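PDB 4EWF: beta-lactamase from Sphaerobacter thermophilus, which probably hydrolyses the amide bond of beta-lactam rings to give substituted beta-amino acids, in the manner of a class-A beta-lactamase. Local coordinates for residues I56-A61 against L120-V125; R76-A81 against G97-L102; D83-S88 against D114-N119; L108-S113 against A190-Q195. One frame throughout, in Å; residues are numbered along the deposited sequence.

Interaction 1 (I56-A61 against L120-V125); sequences IPLMIA and LLIDLV
Leu-58 meets Leu-121, Ile-122 and Val-125 where two helices of the helical domain of the class-A beta-lactamase fold pack face to face. The axes run 10.3 Å apart at 44°, a spacing that branched aliphatic side chains can fill, and no hydrogen bond crosses the gap. The tight part lies around the fork of Leu-58. With CG swung anti to the backbone N (chi1 169°), the leucine reaches straight out at helix 115-125, and its two methyls straddle Ile-122 CG1, CD1 and CD2 each 4.0 Å from it. CD2 also touches Leu-121 CB at 4.1 Å, and the leucine crosses both neighbours at about a right angle. Val-130 of helix 127-136 rests on the same leucine, so a purely apolar residue suits the spot. The solvent side is at Val-125, partly exposed in the last turn of helix 115-125, where less side-chain surface meets than around buried Leu-58. Ala-61 adds only a methyl, so Val-125 packs directly on its CB and carbonyl, the two CA atoms 7.0 Å apart. CG1 of the valine bridges from Leu-58 CD1 to Ala-61 CB, and CG2 lies 3.9 Å from Ala-61 O.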
loop_
_atom_site.group_PDB
_atom_site.type_symbol
_atom_site.label_atom_id
_atom_site.label_comp_id
_atom_site.label_asym_id
_atom_site.label_seq_id
_atom_site.Cartn_x
_atom_site.Cartn_y
_atom_site.Cartn_z
ATOM N N ILE A 56 1.552 -5.154 -1.560
ATOM C CA ILE A 56 1.250 -5.597 -0.203
ATOM C C ILE A 56 0.881 -7.077 -0.173
ATOM O O ILE A 56 1.547 -7.868 0.479
ATOM C CB ILE A 56 0.146 -4.741 0.459
ATOM C CG1 ILE A 56 0.686 -3.344 0.801
ATOM C CG2 ILE A 56 -0.404 -5.441 1.724
ATOM C CD1 ILE A 56 -0.421 -2.358 1.239
ATOM N N PRO A 57 -0.186 -7.466 -0.888
ATOM C CA PRO A 57 -0.492 -8.898 -0.876
ATOM C C PRO A 57 0.634 -9.744 -1.474
ATOM O O PRO A 57 0.757 -10.898 -1.097
ATOM C CB PRO A 57 -1.770 -9.000 -1.726
ATOM C CG PRO A 57 -1.824 -7.738 -2.509
ATOM C CD PRO A 57 -1.186 -6.685 -1.639
ATOM N N LEU A 58 1.436 -9.193 -2.384
ATOM C CA LEU A 58 2.597 -9.929 -2.905
ATOM C C LEU A 58 3.575 -10.244 -1.762
ATOM O O LEU A 58 4.050 -11.376 -1.615
ATOM C CB LEU A 58 3.306 -9.120 -4.006
ATOM C CG LEU A 58 4.680 -9.641 -4.469
ATOM C CD1 LEU A 58 4.604 -11.052 -5.051
ATOM C CD2 LEU A 58 5.311 -8.675 -5.468
HETATM N N MSE A 59 3.878 -9.233 -0.952
HETATM C CA MSE A 59 4.736 -9.434 0.211
HETATM C C MSE A 59 4.158 -10.516 1.129
HETATM O O MSE A 59 4.880 -11.367 1.640
HETATM C CB MSE A 59 4.890 -8.132 0.994
HETATM C CG MSE A 59 5.698 -8.273 2.289
HETATM SE SE MSE A 59 5.878 -6.553 3.196
HETATM C CE MSE A 59 4.045 -6.088 3.465
ATOM N N ILE A 60 2.845 -10.479 1.340
ATOM C CA ILE A 60 2.220 -11.464 2.204
ATOM C C ILE A 60 2.444 -12.869 1.636
ATOM O O ILE A 60 2.738 -13.811 2.375
ATOM C CB ILE A 60 0.715 -11.168 2.420
ATOM C CG1 ILE A 60 0.556 -9.834 3.157
ATOM C CG2 ILE A 60 0.063 -12.298 3.215
ATOM C CD1 ILE A 60 -0.903 -9.266 3.191
ATOM N N ALA A 61 2.318 -13.007 0.319
ATOM C CA ALA A 61 2.519 -14.319 -0.302
ATOM C C ALA A 61 3.939 -14.804 -0.043
ATOM O O ALA A 61 4.164 -15.985 0.228
ATOM C CB ALA A 61 2.235 -14.270 -1.796
ATOM N N LEU A 120 10.602 -10.074 -9.917
ATOM C CA LEU A 120 11.384 -11.215 -9.448
ATOM C C LEU A 120 10.627 -12.019 -8.369
ATOM O O LEU A 120 10.624 -13.253 -8.396
ATOM C CB LEU A 120 12.747 -10.749 -8.932
ATOM C CG LEU A 120 13.774 -10.341 -10.004
ATOM C CD1 LEU A 120 14.998 -9.681 -9.351
ATOM C CD2 LEU A 120 14.206 -11.552 -10.849
ATOM N N LEU A 121 9.995 -11.317 -7.426
ATOM C CA LEU A 121 9.171 -11.959 -6.398
ATOM C C LEU A 121 7.930 -12.635 -7.004
ATOM O O LEU A 121 7.510 -13.699 -6.560
ATOM C CB LEU A 121 8.739 -10.931 -5.347
ATOM C CG LEU A 121 9.863 -10.301 -4.518
ATOM C CD1 LEU A 121 9.301 -9.235 -3.578
ATOM C CD2 LEU A 121 10.595 -11.365 -3.731
ATOM N N ILE A 122 7.331 -11.989 -8.002
ATOM C CA ILE A 122 6.203 -12.582 -8.714
ATOM C C ILE A 122 6.633 -13.882 -9.391
ATOM O O ILE A 122 5.906 -14.884 -9.357
ATOM C CB ILE A 122 5.607 -11.608 -9.734
ATOM C CG1 ILE A 122 4.981 -10.415 -9.007
ATOM C CG2 ILE A 122 4.571 -12.308 -10.617
ATOM C CD1 ILE A 122 4.320 -9.430 -9.943
ATOM N N ASP A 123 7.827 -13.893 -9.972
ATOM C CA ASP A 123 8.339 -15.128 -10.579
ATOM C C ASP A 123 8.580 -16.223 -9.535
ATOM O O ASP A 123 8.423 -17.412 -9.813
ATOM C CB ASP A 123 9.652 -14.878 -11.320
ATOM C CG ASP A 123 9.448 -14.213 -12.677
ATOM O OD1 ASP A 123 8.304 -14.228 -13.196
ATOM O OD2 ASP A 123 10.443 -13.685 -13.226
ATOM N N LEU A 124 9.004 -15.834 -8.342
ATOM C CA LEU A 124 9.367 -16.832 -7.341
ATOM C C LEU A 124 8.122 -17.498 -6.757
ATOM O O LEU A 124 8.068 -18.702 -6.589
ATOM C CB LEU A 124 10.150 -16.175 -6.214
ATOM C CG LEU A 124 11.592 -15.803 -6.522
ATOM C CD1 LEU A 124 12.151 -15.061 -5.337
ATOM C CD2 LEU A 124 12.410 -17.055 -6.828
ATOM N N VAL A 125 7.121 -16.687 -6.455
ATOM C CA VAL A 125 5.951 -17.163 -5.740
ATOM C C VAL A 125 4.790 -17.478 -6.700
ATOM O O VAL A 125 3.965 -18.357 -6.433
ATOM C CB VAL A 125 5.564 -16.147 -4.651
ATOM C CG1 VAL A 125 4.526 -15.137 -5.170
ATOM C CG2 VAL A 125 5.089 -16.852 -3.423
#

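Interaction 2 (R76-A81 against G97-L102); sequences RIVLRA and GLELTL
Gly-97 opens the pairing by giving its N-H to Leu-79 O at 2.7 Å; its positive phi of 106° is comfortable for glycine, and Val-78 CG1 packs on its CA at 3.8 Å. Leu-98 takes up the ladder through its carbonyl, which receives Leu-79 N at 2.8 Å in an almost straight bond (176°), so that Leu-79 faces two residues, as in a G1 beta bulge. Its CB also lies against Leu-79 CB, on the side that faces Leu-91. Glu-99 forms a non-hydrogen-bonded pair with Val-78 and stretches its extended chain to Arg-76. The carboxylate OE2 meets the edge of the guanidinium in its plane, the two planes being 86° apart, but the salt bridge is long (NE to OE2 3.8 Å) and the exposed arginine poorly ordered. Leu-100 pairs with Ile-77 through both backbone bonds, its N donating to Ile-77 O at 2.8 Å and its O accepting from Ile-77 N at 2.9 Å. Thr-101 lays CG2 over one face of the Arg-76 guanidinium, while OG1 caps the helix that follows. Leu-102 begins that helix, and Ile-77 CD1 tucks in 3.6 Å from its N. The result is a two-stranded antiparallel ribbon, with Ile-77 and Leu-100 on the face toward helix 102-111 and Arg-76, Val-78, Glu-99 and Thr-101 on the other, running straight into an N-capped helix.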
loop_
_atom_site.group_PDB
_atom_site.type_symbol
_atom_site.label_atom_id
_atom_site.label_comp_id
_atom_site.label_asym_id
_atom_site.label_seq_id
_atom_site.Cartn_x
_atom_site.Cartn_y
_atom_site.Cartn_z
ATOM N N ARG A 76 19.378 -16.588 -2.135
ATOM C CA ARG A 76 20.025 -15.717 -3.118
ATOM C C ARG A 76 19.232 -15.657 -4.434
ATOM O O ARG A 76 18.710 -16.674 -4.903
ATOM C CB ARG A 76 21.471 -16.160 -3.389
ATOM C CG ARG A 76 22.227 -16.740 -2.173
ATOM C CD ARG A 76 22.308 -15.782 -0.962
ATOM N NE ARG A 76 23.526 -14.965 -0.948
ATOM C CZ ARG A 76 24.027 -14.368 0.133
ATOM N NH1 ARG A 76 25.136 -13.645 0.035
ATOM N NH2 ARG A 76 23.426 -14.495 1.315
ATOM N N ILE A 77 19.117 -14.452 -4.989
ATOM C CA ILE A 77 18.570 -14.229 -6.329
ATOM C C ILE A 77 19.546 -13.331 -7.076
ATOM O O ILE A 77 19.972 -12.299 -6.553
ATOM C CB ILE A 77 17.188 -13.518 -6.296
ATOM C CG1 ILE A 77 16.139 -14.393 -5.615
ATOM C CG2 ILE A 77 16.720 -13.148 -7.709
ATOM C CD1 ILE A 77 16.158 -14.305 -4.113
ATOM N N VAL A 78 19.897 -13.717 -8.297
ATOM C CA VAL A 78 20.838 -12.938 -9.099
ATOM C C VAL A 78 20.090 -12.021 -10.076
ATOM O O VAL A 78 19.153 -12.451 -10.763
ATOM C CB VAL A 78 21.796 -13.853 -9.897
ATOM C CG1 VAL A 78 22.720 -13.021 -10.805
ATOM C CG2 VAL A 78 22.609 -14.734 -8.959
ATOM N N LEU A 79 20.510 -10.761 -10.127
ATOM C CA LEU A 79 19.944 -9.785 -11.053
ATOM C C LEU A 79 20.402 -10.064 -12.491
ATOM O O LEU A 79 21.601 -10.087 -12.779
ATOM C CB LEU A 79 20.357 -8.368 -10.653
ATOM C CG LEU A 79 19.845 -7.255 -11.581
ATOM C CD1 LEU A 79 18.331 -7.150 -11.496
ATOM C CD2 LEU A 79 20.488 -5.938 -11.214
ATOM N N ARG A 80 19.439 -10.258 -13.389
ATOM C CA ARG A 80 19.745 -10.523 -14.792
ATOM C C ARG A 80 19.118 -9.450 -15.677
ATOM O O ARG A 80 18.062 -8.914 -15.362
ATOM C CB ARG A 80 19.227 -11.902 -15.205
ATOM C CG ARG A 80 20.262 -13.013 -15.191
ATOM C CD ARG A 80 20.970 -13.117 -13.868
ATOM N NE ARG A 80 21.276 -14.499 -13.489
ATOM C CZ ARG A 80 22.490 -15.049 -13.518
ATOM N NH1 ARG A 80 23.543 -14.343 -13.921
ATOM N NH2 ARG A 80 22.651 -16.309 -13.125
ATOM N N ALA A 81 19.777 -9.166 -16.794
ATOM C CA ALA A 81 19.301 -8.184 -17.760
ATOM C C ALA A 81 17.849 -8.420 -18.168
ATOM O O ALA A 81 17.061 -7.486 -18.213
ATOM C CB ALA A 81 20.200 -8.183 -18.983
ATOM N N GLY A 97 24.205 -9.300 -12.817
ATOM C CA GLY A 97 25.001 -10.229 -12.027
ATOM C C GLY A 97 24.998 -9.892 -10.541
ATOM O O GLY A 97 25.507 -10.652 -9.714
ATOM N N LEU A 98 24.423 -8.742 -10.198
ATOM C CA LEU A 98 24.314 -8.349 -8.801
ATOM C C LEU A 98 23.577 -9.441 -8.026
ATOM O O LEU A 98 22.485 -9.855 -8.405
ATOM C CB LEU A 98 23.536 -7.038 -8.689
ATOM C CG LEU A 98 23.348 -6.433 -7.294
ATOM C CD1 LEU A 98 24.655 -5.902 -6.751
ATOM C CD2 LEU A 98 22.326 -5.308 -7.368
ATOM N N GLU A 99 24.175 -9.906 -6.940
ATOM C CA GLU A 99 23.568 -10.962 -6.148
ATOM C C GLU A 99 22.849 -10.396 -4.927
ATOM O O GLU A 99 23.464 -9.784 -4.061
ATOM C CB GLU A 99 24.632 -11.984 -5.741
ATOM C CG GLU A 99 24.079 -13.275 -5.179
ATOM C CD GLU A 99 25.110 -14.398 -5.185
ATOM O OE1 GLU A 99 26.144 -14.268 -5.883
ATOM O OE2 GLU A 99 24.879 -15.412 -4.491
ATOM N N LEU A 100 21.535 -10.604 -4.882
ATOM C CA LEU A 100 20.683 -10.101 -3.809
ATOM C C LEU A 100 20.139 -11.259 -2.972
ATOM O O LEU A 100 20.348 -12.423 -3.313
ATOM C CB LEU A 100 19.508 -9.332 -4.423
ATOM C CG LEU A 100 19.982 -8.161 -5.303
ATOM C CD1 LEU A 100 19.089 -7.960 -6.520
ATOM C CD2 LEU A 100 20.095 -6.886 -4.486
ATOM N N THR A 101 19.440 -10.939 -1.885
ATOM C CA THR A 101 18.748 -11.953 -1.105
ATOM C C THR A 101 17.257 -11.728 -1.265
ATOM O O THR A 101 16.826 -10.666 -1.729
ATOM C CB THR A 101 19.085 -11.897 0.400
ATOM O OG1 THR A 101 18.765 -10.594 0.909
ATOM C CG2 THR A 101 20.556 -12.227 0.664
ATOM N N LEU A 102 16.472 -12.731 -0.896
ATOM C CA LEU A 102 15.024 -12.591 -0.907
ATOM C C LEU A 102 14.613 -11.392 -0.048
ATOM O O LEU A 102 13.730 -10.629 -0.422
ATOM C CB LEU A 102 14.373 -13.878 -0.379
ATOM C CG LEU A 102 12.840 -13.870 -0.316
ATOM C CD1 LEU A 102 12.250 -13.608 -1.684
ATOM C CD2 LEU A 102 12.300 -15.190 0.248
#

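Interaction 3 (D83-S88 against D114-N119); sequences DKAPGS and DNTATN
Asn-115 lays its CB against Ala-85 CB at 3.8 Å and pushes its amide into the bend of the 83-88 loop. There ND2 donates to Pro-86 O at 3.0 Å, in the plane of both the amide and the carbonyl and on a lone pair, with an N-H...O angle of 177°. Water 2, also held by Ser-88 N, is the second acceptor for ND2, and OD1 takes a hydrogen bond from Lys-55 NZ, which together fix the amide's rotation. The backbone joins in, Asn-115 N donating to Ser-88 O at 3.0 Å. Ser-113, Asp-114 and Asn-115 match the SDN motif of class-A beta-lactamases, whose asparagine typically faces the substrate cleft; Ser-88 lies near a bound sulfate. Asp-114 starts the helix as N-cap, OD2 accepting from Ala-117 N at 3.1 Å, while its OD1 holds the loop at Val-90 N and Leu-91 N. In the first turn, Thr-116 OG1 receives Ala-85 N at 2.9 Å, nearly straight at 174°. Its chi1 of -63° sets OG1 anti to the carbonyl carbon, pointing at the loop N-H, and CG2 anti to the backbone N, 3.5 Å from Asp-83 O. That carbonyl accepts from water 1, which accepts from Asn-119 ND2; Asn-119 OD1 accepts from Met-148 N.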
loop_
_atom_site.group_PDB
_atom_site.type_symbol
_atom_site.label_atom_id
_atom_site.label_comp_id
_atom_site.label_asym_id
_atom_site.label_seq_id
_atom_site.Cartn_x
_atom_site.Cartn_y
_atom_site.Cartn_z
ATOM N N ASP A 83 15.429 -9.536 -16.449
ATOM C CA ASP A 83 14.488 -9.226 -15.358
ATOM C C ASP A 83 14.210 -7.736 -15.188
ATOM O O ASP A 83 13.253 -7.348 -14.510
ATOM C CB ASP A 83 15.038 -9.731 -14.018
ATOM C CG ASP A 83 15.469 -11.184 -14.071
ATOM O OD1 ASP A 83 14.680 -12.005 -14.589
ATOM O OD2 ASP A 83 16.590 -11.496 -13.591
ATOM N N LYS A 84 15.059 -6.897 -15.766
ATOM C CA LYS A 84 15.004 -5.460 -15.464
ATOM C C LYS A 84 13.723 -4.840 -16.017
ATOM O O LYS A 84 13.452 -4.923 -17.215
ATOM C CB LYS A 84 16.254 -4.755 -16.024
ATOM C CG LYS A 84 17.556 -5.158 -15.296
ATOM C CD LYS A 84 18.802 -4.437 -15.849
ATOM C CE LYS A 84 19.961 -4.522 -14.847
ATOM N NZ LYS A 84 21.293 -4.210 -15.468
ATOM N N ALA A 85 12.944 -4.210 -15.137
ATOM C CA ALA A 85 11.658 -3.623 -15.507
ATOM C C ALA A 85 11.758 -2.105 -15.602
ATOM O O ALA A 85 12.538 -1.496 -14.882
ATOM C CB ALA A 85 10.596 -3.993 -14.444
ATOM N N PRO A 86 10.936 -1.478 -16.460
ATOM C CA PRO A 86 10.936 -0.011 -16.458
ATOM C C PRO A 86 10.183 0.540 -15.261
ATOM O O PRO A 86 9.474 -0.212 -14.589
ATOM C CB PRO A 86 10.190 0.359 -17.755
ATOM C CG PRO A 86 9.578 -0.912 -18.269
ATOM C CD PRO A 86 9.887 -2.037 -17.330
ATOM N N GLY A 87 10.325 1.836 -15.007
ATOM C CA GLY A 87 9.598 2.472 -13.930
ATOM C C GLY A 87 10.386 2.618 -12.644
ATOM O O GLY A 87 11.616 2.601 -12.632
ATOM N N SER A 88 9.660 2.775 -11.547
ATOM C CA SER A 88 10.272 3.009 -10.245
ATOM C C SER A 88 11.201 1.855 -9.828
ATOM O O SER A 88 10.993 0.695 -10.200
ATOM C CB SER A 88 9.167 3.225 -9.210
ATOM O OG SER A 88 8.259 2.136 -9.263
ATOM N N ASP A 114 10.389 -0.877 -6.123
ATOM C CA ASP A 114 11.248 -1.354 -7.196
ATOM C C ASP A 114 10.537 -2.410 -8.051
ATOM O O ASP A 114 10.236 -3.512 -7.584
ATOM C CB ASP A 114 12.548 -1.904 -6.607
ATOM C CG ASP A 114 13.610 -2.114 -7.656
ATOM O OD1 ASP A 114 14.728 -1.562 -7.505
ATOM O OD2 ASP A 114 13.317 -2.833 -8.630
ATOM N N ASN A 115 10.279 -2.050 -9.301
ATOM C CA ASN A 115 9.516 -2.871 -10.234
ATOM C C ASN A 115 10.258 -4.153 -10.632
ATOM O O ASN A 115 9.636 -5.192 -10.817
ATOM C CB ASN A 115 9.136 -2.073 -11.494
ATOM C CG ASN A 115 7.945 -1.124 -11.269
ATOM O OD1 ASN A 115 7.250 -1.210 -10.258
ATOM N ND2 ASN A 115 7.708 -0.229 -12.225
ATOM N N THR A 116 11.582 -4.081 -10.764
ATOM C CA THR A 116 12.374 -5.281 -11.046
ATOM C C THR A 116 12.275 -6.280 -9.879
ATOM O O THR A 116 12.006 -7.472 -10.075
ATOM C CB THR A 116 13.856 -4.941 -11.295
ATOM O OG1 THR A 116 13.973 -4.108 -12.465
ATOM C CG2 THR A 116 14.656 -6.209 -11.509
ATOM N N ALA A 117 12.489 -5.788 -8.663
ATOM C CA ALA A 117 12.401 -6.629 -7.468
ATOM C C ALA A 117 11.013 -7.261 -7.368
ATOM O O ALA A 117 10.873 -8.436 -7.016
ATOM C CB ALA A 117 12.677 -5.804 -6.231
ATOM N N THR A 118 9.996 -6.467 -7.690
ATOM C CA THR A 118 8.612 -6.927 -7.658
ATOM C C THR A 118 8.401 -8.092 -8.615
ATOM O O THR A 118 7.858 -9.129 -8.218
ATOM C CB THR A 118 7.636 -5.796 -8.012
ATOM O OG1 THR A 118 7.751 -4.754 -7.037
ATOM C CG2 THR A 118 6.197 -6.313 -8.019
ATOM N N ASN A 119 8.817 -7.917 -9.872
ATOM C CA ASN A 119 8.662 -8.961 -10.878
ATOM C C ASN A 119 9.466 -10.232 -10.586
ATOM O O ASN A 119 9.057 -11.332 -10.959
ATOM C CB ASN A 119 8.957 -8.429 -12.286
ATOM C CG ASN A 119 7.938 -7.383 -12.734
ATOM O OD1 ASN A 119 6.912 -7.192 -12.083
ATOM N ND2 ASN A 119 8.218 -6.703 -13.847
HETATM O O HOH W 1 10.643 -7.680 -15.205
HETATM O O HOH W 2 6.677 2.692 -12.013
#

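Interaction 4 (L108-S113 against A190-Q195); sequences LTISIS and AMLEKQ
Gln-195 NE2 is held from two directions: it donates to Ser-215 O and, at 3.1 Å, to water 3, which passes the link on to Ile-110 O at 2.8 Å. Helix 102-111 thus meets the turn after helix 182-192, buried where the helical domain meets the beta sheet; Ser-113, two residues past the helix, probably belongs to the SDN motif. Ser-113 OG hydrogen-bonds Ser-52, Lys-55 and Lys-216, a cluster consistent with the active site of serine beta-lactamases. Glutamine fits because its amide both donates, through NE2, and accepts, through OE1. CG stands anti to the backbone N, and a bend at chi2 (52°) brings the group back toward the helix end, where OE1 accepts from Asn-197 N and from water 4 at 2.7 Å. That water reaches Ser-111 O only weakly. Ser-111 is small: its CB approaches Lys-194 O to 3.6 Å, while OG turns back to Tyr-107 O. The turn from Leu-192 to Gln-195 is type I, closed by Gln-195 N to Leu-192 O at 3.1 Å. The drier half belongs to beta-branched Ile-110, whose CG2 faces the 190-195 segment while CG1 turns to Met-59. CG2 passes Met-191 O at 3.5 Å and makes the apolar contacts with Met-191 CB (4.3 Å) and Leu-192 CD2 (4.0 Å).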
loop_
_atom_site.group_PDB
_atom_site.type_symbol
_atom_site.label_atom_id
_atom_site.label_comp_id
_atom_site.label_asym_id
_atom_site.label_seq_id
_atom_site.Cartn_x
_atom_site.Cartn_y
_atom_site.Cartn_z
ATOM N N LEU A 108 13.360 -3.629 -1.276
ATOM C CA LEU A 108 13.312 -2.750 -2.445
ATOM C C LEU A 108 11.896 -2.609 -3.008
ATOM O O LEU A 108 11.464 -1.523 -3.407
ATOM C CB LEU A 108 14.280 -3.236 -3.535
ATOM C CG LEU A 108 15.754 -3.202 -3.125
ATOM C CD1 LEU A 108 16.592 -3.905 -4.171
ATOM C CD2 LEU A 108 16.233 -1.769 -2.918
ATOM N N THR A 109 11.167 -3.716 -3.017
ATOM C CA THR A 109 9.774 -3.721 -3.461
ATOM C C THR A 109 8.896 -2.727 -2.653
ATOM O O THR A 109 8.143 -1.935 -3.224
ATOM C CB THR A 109 9.184 -5.153 -3.394
ATOM O OG1 THR A 109 9.795 -5.971 -4.406
ATOM C CG2 THR A 109 7.665 -5.138 -3.628
ATOM N N ILE A 110 9.034 -2.763 -1.336
ATOM C CA ILE A 110 8.198 -1.972 -0.434
ATOM C C ILE A 110 8.690 -0.529 -0.247
ATOM O O ILE A 110 7.904 0.413 -0.344
ATOM C CB ILE A 110 8.068 -2.675 0.947
ATOM C CG1 ILE A 110 7.397 -4.043 0.784
ATOM C CG2 ILE A 110 7.286 -1.821 1.923
ATOM C CD1 ILE A 110 6.000 -3.984 0.119
ATOM N N SER A 111 9.979 -0.359 0.029
ATOM C CA SER A 111 10.517 0.952 0.398
ATOM C C SER A 111 10.463 1.976 -0.731
ATOM O O SER A 111 10.106 3.143 -0.513
ATOM C CB SER A 111 11.963 0.829 0.905
ATOM O OG SER A 111 12.825 0.401 -0.134
ATOM N N ILE A 112 10.836 1.550 -1.933
ATOM C CA ILE A 112 10.898 2.463 -3.067
ATOM C C ILE A 112 10.130 1.951 -4.285
ATOM O O ILE A 112 10.248 2.509 -5.382
ATOM C CB ILE A 112 12.365 2.751 -3.489
ATOM C CG1 ILE A 112 13.019 1.497 -4.074
ATOM C CG2 ILE A 112 13.179 3.248 -2.314
ATOM C CD1 ILE A 112 14.257 1.808 -4.923
ATOM N N SER A 113 9.361 0.883 -4.106
ATOM C CA SER A 113 8.519 0.368 -5.188
ATOM C C SER A 113 9.323 -0.135 -6.400
ATOM O O SER A 113 8.988 0.134 -7.565
ATOM C CB SER A 113 7.490 1.418 -5.615
ATOM O OG SER A 113 6.294 0.774 -6.028
ATOM N N ALA A 190 7.053 -3.827 9.952
ATOM C CA ALA A 190 8.340 -3.151 9.941
ATOM C C ALA A 190 8.809 -2.784 8.516
ATOM O O ALA A 190 9.462 -1.758 8.320
ATOM C CB ALA A 190 9.404 -3.988 10.687
HETATM N N MSE A 191 8.497 -3.615 7.520
HETATM C CA MSE A 191 8.827 -3.259 6.132
HETATM C C MSE A 191 8.047 -2.013 5.700
HETATM O O MSE A 191 8.613 -1.088 5.114
HETATM C CB MSE A 191 8.505 -4.396 5.156
HETATM C CG MSE A 191 9.509 -5.515 5.134
HETATM SE SE MSE A 191 11.261 -4.914 4.445
HETATM C CE MSE A 191 12.244 -6.587 4.732
ATOM N N LEU A 192 6.738 -2.010 5.957
ATOM C CA LEU A 192 5.905 -0.857 5.605
ATOM C C LEU A 192 6.409 0.426 6.265
ATOM O O LEU A 192 6.300 1.506 5.689
ATOM C CB LEU A 192 4.430 -1.106 5.955
ATOM C CG LEU A 192 3.790 -2.184 5.079
ATOM C CD1 LEU A 192 2.442 -2.600 5.637
ATOM C CD2 LEU A 192 3.656 -1.686 3.624
ATOM N N GLU A 193 6.995 0.302 7.448
ATOM C CA GLU A 193 7.549 1.466 8.135
ATOM C C GLU A 193 8.746 2.048 7.371
ATOM O O GLU A 193 9.144 3.190 7.592
ATOM C CB GLU A 193 7.937 1.122 9.580
ATOM C CG GLU A 193 6.727 0.822 10.472
ATOM C CD GLU A 193 7.095 0.347 11.882
ATOM O OE1 GLU A 193 8.154 0.756 12.405
ATOM O OE2 GLU A 193 6.305 -0.431 12.469
ATOM N N LYS A 194 9.311 1.265 6.461
ATOM C CA LYS A 194 10.475 1.730 5.706
ATOM C C LYS A 194 10.100 2.492 4.422
ATOM O O LYS A 194 10.970 2.912 3.658
ATOM C CB LYS A 194 11.433 0.559 5.452
ATOM C CG LYS A 194 12.062 0.085 6.773
ATOM C CD LYS A 194 13.216 -0.849 6.566
ATOM C CE LYS A 194 13.878 -1.171 7.899
ATOM N NZ LYS A 194 12.884 -1.704 8.872
ATOM N N GLN A 195 8.796 2.669 4.203
ATOM C CA GLN A 195 8.264 3.521 3.130
ATOM C C GLN A 195 9.066 4.825 3.006
ATOM O O GLN A 195 9.227 5.551 3.983
ATOM C CB GLN A 195 6.789 3.837 3.422
ATOM C CG GLN A 195 6.124 4.820 2.466
ATOM C CD GLN A 195 6.291 4.422 1.017
ATOM O OE1 GLN A 195 6.913 5.137 0.249
ATOM N NE2 GLN A 195 5.725 3.280 0.637
HETATM O O HOH W 3 6.914 2.404 -2.101
HETATM O O HOH W 4 7.813 5.024 -2.295
#

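In the fold
Interactions 1 and 4 are buried, interaction 3 is partly so, and interaction 2 lies at the surface. Their chemistry follows: interaction 1 is wholly aliphatic, interaction 4 mixes apolar packing with water bridges, interaction 3 depends mainly on side-chain-to-backbone hydrogen bonds, with one between backbones, and interaction 2 on a backbone ladder with a long salt bridge outside. Helix 115-125 serves interactions 1 and 3, its first turn gripping the loop and its last turns packing on helix 55-67. Leu-102 of interaction 2 packs on Leu-121 and Leu-124, and Met-59 joins interactions 1 and 4 through Ile-110 and Met-191. Ser-88 OG, probably hydrogen-bonded to Ser-113 O, ties interaction 3 to 4 beside the putative catalytic cluster.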